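Local coordinates for cytochrome P450 268A2 Cyp268A2 (Mycobacterium marinum, PDB 6BLD), which is a haem-containing cytochrome P450 whose buried pocket holds the ligand (3E,5E)-6,10-dimethylundeca-3,5,9-trien-2-one close to the haem, at residues 85-90 against 98-103. Sequence-based numbering, arbitrary orientation.
With HEM (protoporphyrin IX containing Fe), chain B; DXJ ((3E,5E)-6,10-dimethylundeca-3,5,9-trien-2-one), chain C.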
loop_
_atom_site.group_PDB
_atom_site.type_symbol
_atom_site.label_atom_id
_atom_site.label_comp_id
_atom_site.label_asym_id
_atom_site.label_seq_id
_atom_site.Cartn_x
_atom_site.Cartn_y
_atom_site.Cartn_z
ATOM N N GLY A 85 4.674 -3.720 -15.892
ATOM C CA GLY A 85 4.818 -4.191 -14.530
ATOM C C GLY A 85 5.246 -3.082 -13.587
ATOM O O GLY A 85 6.004 -2.175 -13.948
ATOM N N VAL A 86 4.749 -3.153 -12.349
ATOM C CA VAL A 86 5.035 -2.145 -11.336
ATOM C C VAL A 86 5.611 -2.734 -10.058
ATOM O O VAL A 86 5.978 -1.979 -9.157
ATOM C CB VAL A 86 3.781 -1.305 -11.011
ATOM C CG1 VAL A 86 3.312 -0.555 -12.243
ATOM C CG2 VAL A 86 2.673 -2.190 -10.456
ATOM N N LEU A 87 5.716 -4.056 -9.949
ATOM C CA LEU A 87 6.209 -4.685 -8.732
ATOM C C LEU A 87 7.731 -4.780 -8.748
ATOM O O LEU A 87 8.345 -4.999 -9.797
ATOM C CB LEU A 87 5.593 -6.074 -8.558
ATOM C CG LEU A 87 4.108 -6.089 -8.177
ATOM C CD1 LEU A 87 3.687 -7.461 -7.671
ATOM C CD2 LEU A 87 3.796 -5.015 -7.144
ATOM N N PHE A 88 8.330 -4.606 -7.567
ATOM C CA PHE A 88 9.782 -4.676 -7.420
ATOM C C PHE A 88 10.296 -6.072 -7.756
ATOM O O PHE A 88 11.164 -6.242 -8.622
ATOM C CB PHE A 88 10.161 -4.276 -5.990
ATOM C CG PHE A 88 11.643 -4.263 -5.715
ATOM C CD1 PHE A 88 12.562 -4.056 -6.731
ATOM C CD2 PHE A 88 12.113 -4.442 -4.422
ATOM C CE1 PHE A 88 13.918 -4.043 -6.466
ATOM C CE2 PHE A 88 13.468 -4.426 -4.150
ATOM C CZ PHE A 88 14.372 -4.226 -5.174
ATOM N N GLU A 89 9.770 -7.083 -7.075
ATOM C CA GLU A 89 10.173 -8.459 -7.313
ATOM C C GLU A 89 9.513 -9.002 -8.576
ATOM O O GLU A 89 8.388 -8.633 -8.924
ATOM C CB GLU A 89 9.805 -9.330 -6.110
ATOM C CG GLU A 89 10.335 -10.748 -6.171
ATOM C CD GLU A 89 9.975 -11.545 -4.937
ATOM O OE1 GLU A 89 9.863 -10.939 -3.850
ATOM O OE2 GLU A 89 9.799 -12.775 -5.052
ATOM N N ASN A 90 10.234 -9.883 -9.268
ATOM C CA ASN A 90 9.690 -10.549 -10.444
ATOM C C ASN A 90 8.620 -11.550 -10.019
ATOM O O ASN A 90 8.891 -12.461 -9.229
ATOM C CB ASN A 90 10.805 -11.245 -11.221
ATOM C CG ASN A 90 11.624 -10.279 -12.056
ATOM O OD1 ASN A 90 11.103 -9.291 -12.573
ATOM N ND2 ASN A 90 12.917 -10.560 -12.189
ATOM N N ALA A 98 -3.859 -11.314 -13.062
ATOM C CA ALA A 98 -5.075 -11.533 -12.291
ATOM C C ALA A 98 -5.198 -10.602 -11.090
ATOM O O ALA A 98 -6.125 -10.764 -10.290
ATOM C CB ALA A 98 -5.146 -12.990 -11.828
ATOM N N SER A 99 -4.298 -9.621 -10.952
ATOM C CA SER A 99 -4.282 -8.782 -9.756
ATOM C C SER A 99 -3.964 -7.311 -10.002
ATOM O O SER A 99 -4.399 -6.476 -9.204
ATOM C CB SER A 99 -3.269 -9.334 -8.743
ATOM O OG SER A 99 -1.955 -9.294 -9.268
ATOM N N GLN A 100 -3.233 -6.953 -11.060
ATOM C CA GLN A 100 -2.703 -5.596 -11.167
ATOM C C GLN A 100 -3.752 -4.600 -11.651
ATOM O O GLN A 100 -3.816 -3.474 -11.142
ATOM C CB GLN A 100 -1.486 -5.581 -12.093
ATOM C CG GLN A 100 -0.314 -6.423 -11.599
ATOM C CD GLN A 100 0.173 -6.008 -10.222
ATOM O OE1 GLN A 100 0.950 -5.063 -10.083
ATOM N NE2 GLN A 100 -0.282 -6.718 -9.194
ATOM N N SER A 101 -4.564 -4.986 -12.628
ATOM C CA SER A 101 -5.624 -4.131 -13.202
ATOM C C SER A 101 -4.958 -2.862 -13.748
ATOM O O SER A 101 -3.860 -2.938 -14.319
ATOM C CB SER A 101 -6.709 -3.896 -12.173
ATOM O OG SER A 101 -7.761 -3.114 -12.711
ATOM N N PHE A 102 -5.574 -1.688 -13.594
ATOM C CA PHE A 102 -5.014 -0.477 -14.180
ATOM C C PHE A 102 -3.839 0.087 -13.391
ATOM O O PHE A 102 -3.262 1.094 -13.814
ATOM C CB PHE A 102 -6.099 0.598 -14.346
ATOM C CG PHE A 102 -6.760 1.017 -13.060
ATOM C CD1 PHE A 102 -6.157 1.937 -12.215
ATOM C CD2 PHE A 102 -8.001 0.513 -12.711
ATOM C CE1 PHE A 102 -6.767 2.327 -11.041
ATOM C CE2 PHE A 102 -8.619 0.903 -11.538
ATOM C CZ PHE A 102 -8.001 1.810 -10.700
ATOM N N LEU A 103 -3.470 -0.523 -12.263
ATOM C CA LEU A 103 -2.253 -0.104 -11.575
ATOM C C LEU A 103 -1.032 -0.304 -12.466
ATOM O O LEU A 103 -0.146 0.557 -12.525
ATOM C CB LEU A 103 -2.095 -0.870 -10.262
ATOM C CG LEU A 103 -0.790 -0.634 -9.497
ATOM C CD1 LEU A 103 -0.809 0.725 -8.812
ATOM C CD2 LEU A 103 -0.552 -1.742 -8.484
HETATM C CHA HEM B . -2.447 3.436 -5.762
HETATM C CHB HEM B . -6.697 2.081 -3.847
HETATM C CHC HEM B . -5.092 3.294 0.575
HETATM C CHD HEM B . -0.625 3.790 -1.285
HETATM C C1A HEM B . -3.740 2.973 -5.637
HETATM C C2A HEM B . -4.601 2.525 -6.714
HETATM C C3A HEM B . -5.770 2.155 -6.187
HETATM C C4A HEM B . -5.697 2.348 -4.753
HETATM C CMA HEM B . -6.988 1.615 -6.969
HETATM C CAA HEM B . -4.231 2.497 -8.212
HETATM C CBA HEM B . -4.445 3.893 -8.792
HETATM C CGA HEM B . -3.919 3.954 -10.202
HETATM O O1A HEM B . -4.311 4.889 -10.948
HETATM O O2A HEM B . -3.113 3.066 -10.584
HETATM C C1B HEM B . -6.660 2.351 -2.496
HETATM C C2B HEM B . -7.783 2.271 -1.589
HETATM C C3B HEM B . -7.366 2.605 -0.369
HETATM C C4B HEM B . -5.942 2.908 -0.446
HETATM C CMB HEM B . -9.228 1.876 -1.963
HETATM C CAB HEM B . -8.313 2.626 0.854
HETATM C CBB HEM B . -7.939 3.066 2.055
HETATM C C1C HEM B . -3.737 3.542 0.458
HETATM C C2C HEM B . -2.844 3.963 1.522
HETATM C C3C HEM B . -1.609 4.090 0.999
HETATM C C4C HEM B . -1.687 3.768 -0.408
HETATM C CMC HEM B . -3.300 4.186 2.984
HETATM C CAC HEM B . -0.279 4.519 1.661
HETATM C CBC HEM B . -0.196 5.051 2.884
HETATM C C1D HEM B . -0.717 3.758 -2.659
HETATM C C2D HEM B . 0.373 3.927 -3.596
HETATM C C3D HEM B . -0.125 3.828 -4.834
HETATM C C4D HEM B . -1.554 3.595 -4.724
HETATM C CMD HEM B . 1.849 4.174 -3.212
HETATM C CAD HEM B . 0.674 3.948 -6.152
HETATM C CBD HEM B . 0.931 5.424 -6.447
HETATM C CGD HEM B . 1.758 5.586 -7.697
HETATM O O1D HEM B . 2.099 6.748 -8.041
HETATM O O2D HEM B . 2.079 4.560 -8.349
HETATM N NA HEM B . -4.443 2.849 -4.453
HETATM N NB HEM B . -5.554 2.742 -1.765
HETATM N NC HEM B . -2.995 3.436 -0.704
HETATM N ND HEM B . -1.875 3.560 -3.382
HETATM FE FE HEM B . -3.760 3.381 -2.595
HETATM C C10 DXJ C . -0.811 -8.084 -5.882
HETATM C C13 DXJ C . 0.923 -11.494 -5.707
HETATM C C01 DXJ C . -1.087 0.199 -3.715
HETATM C C02 DXJ C . -1.154 -1.323 -3.628
HETATM C C03 DXJ C . -1.581 -2.017 -4.663
HETATM C C04 DXJ C . -0.721 -2.032 -2.345
HETATM C C05 DXJ C . -1.656 -3.542 -4.604
HETATM C C06 DXJ C . -1.035 -4.200 -5.834
HETATM C C07 DXJ C . -1.389 -5.681 -5.964
HETATM C C08 DXJ C . -0.469 -6.600 -5.753
HETATM C C09 DXJ C . -2.809 -6.091 -6.346
HETATM C C11 DXJ C . 0.162 -8.972 -5.914
HETATM C C12 DXJ C . -0.150 -10.461 -6.045
HETATM O O14 DXJ C . -1.222 -10.814 -6.408
HETATM O O HOH W 1 2.813 -5.191 -11.906
#
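V86 and L103 make the apolar part of this buried contact between two loops that flank helix 93-97, the B–C region of the cytochrome P450 fold. CG2 of V86 lies 3.8 Å from CD2 of L103, the two side chains meeting at a slant. Valine, compact and branched, can pack CG2 on the leucine while CG1 fits beside the carbonyl O of L103. Backbone pairing of V86 with R312, and a bond from the NE of R312 to the carbonyl O of L87, tie 85-90 to strand 310-315.

No direct hydrogen bond joins the loops; the polar link runs through one water. It accepts from the backbone N of V86 at 2.8 Å and donates to OE1 of Q100 at 2.6 Å. The same OE1 lies 3.4 Å from CG2 of V86, and CG of L87 comes up beside it, so the water-bound oxygen is flanked by aliphatic carbon. Q100 bends sharply at chi2 (-57°), which brings its amide back toward S99. There NE2 donates to OG of S99 at 3.1 Å, nearly straight (165°) and close to the amide plane. Since OG is also bonded to the carbonyl O of L95, its proton is committed there, and the two bonds make the amide's orientation clear.

The same side chains border the ligand. The nitrogen edge of Q100, on the side not taken by S99, is directed at C08 of the dienone chain, with NE2 3.4 Å away. Leucine's methyls part: CD2 touches both V86 and ligand C06, CD1 the haem propionate. F102 turns its ring edge to that propionate, CE1 3.4 Å from CGA.

The loops thus meet through one apolar contact and one water bridge, and Q100 faces the ligand oriented by the water at OE1 and S99 at NE2.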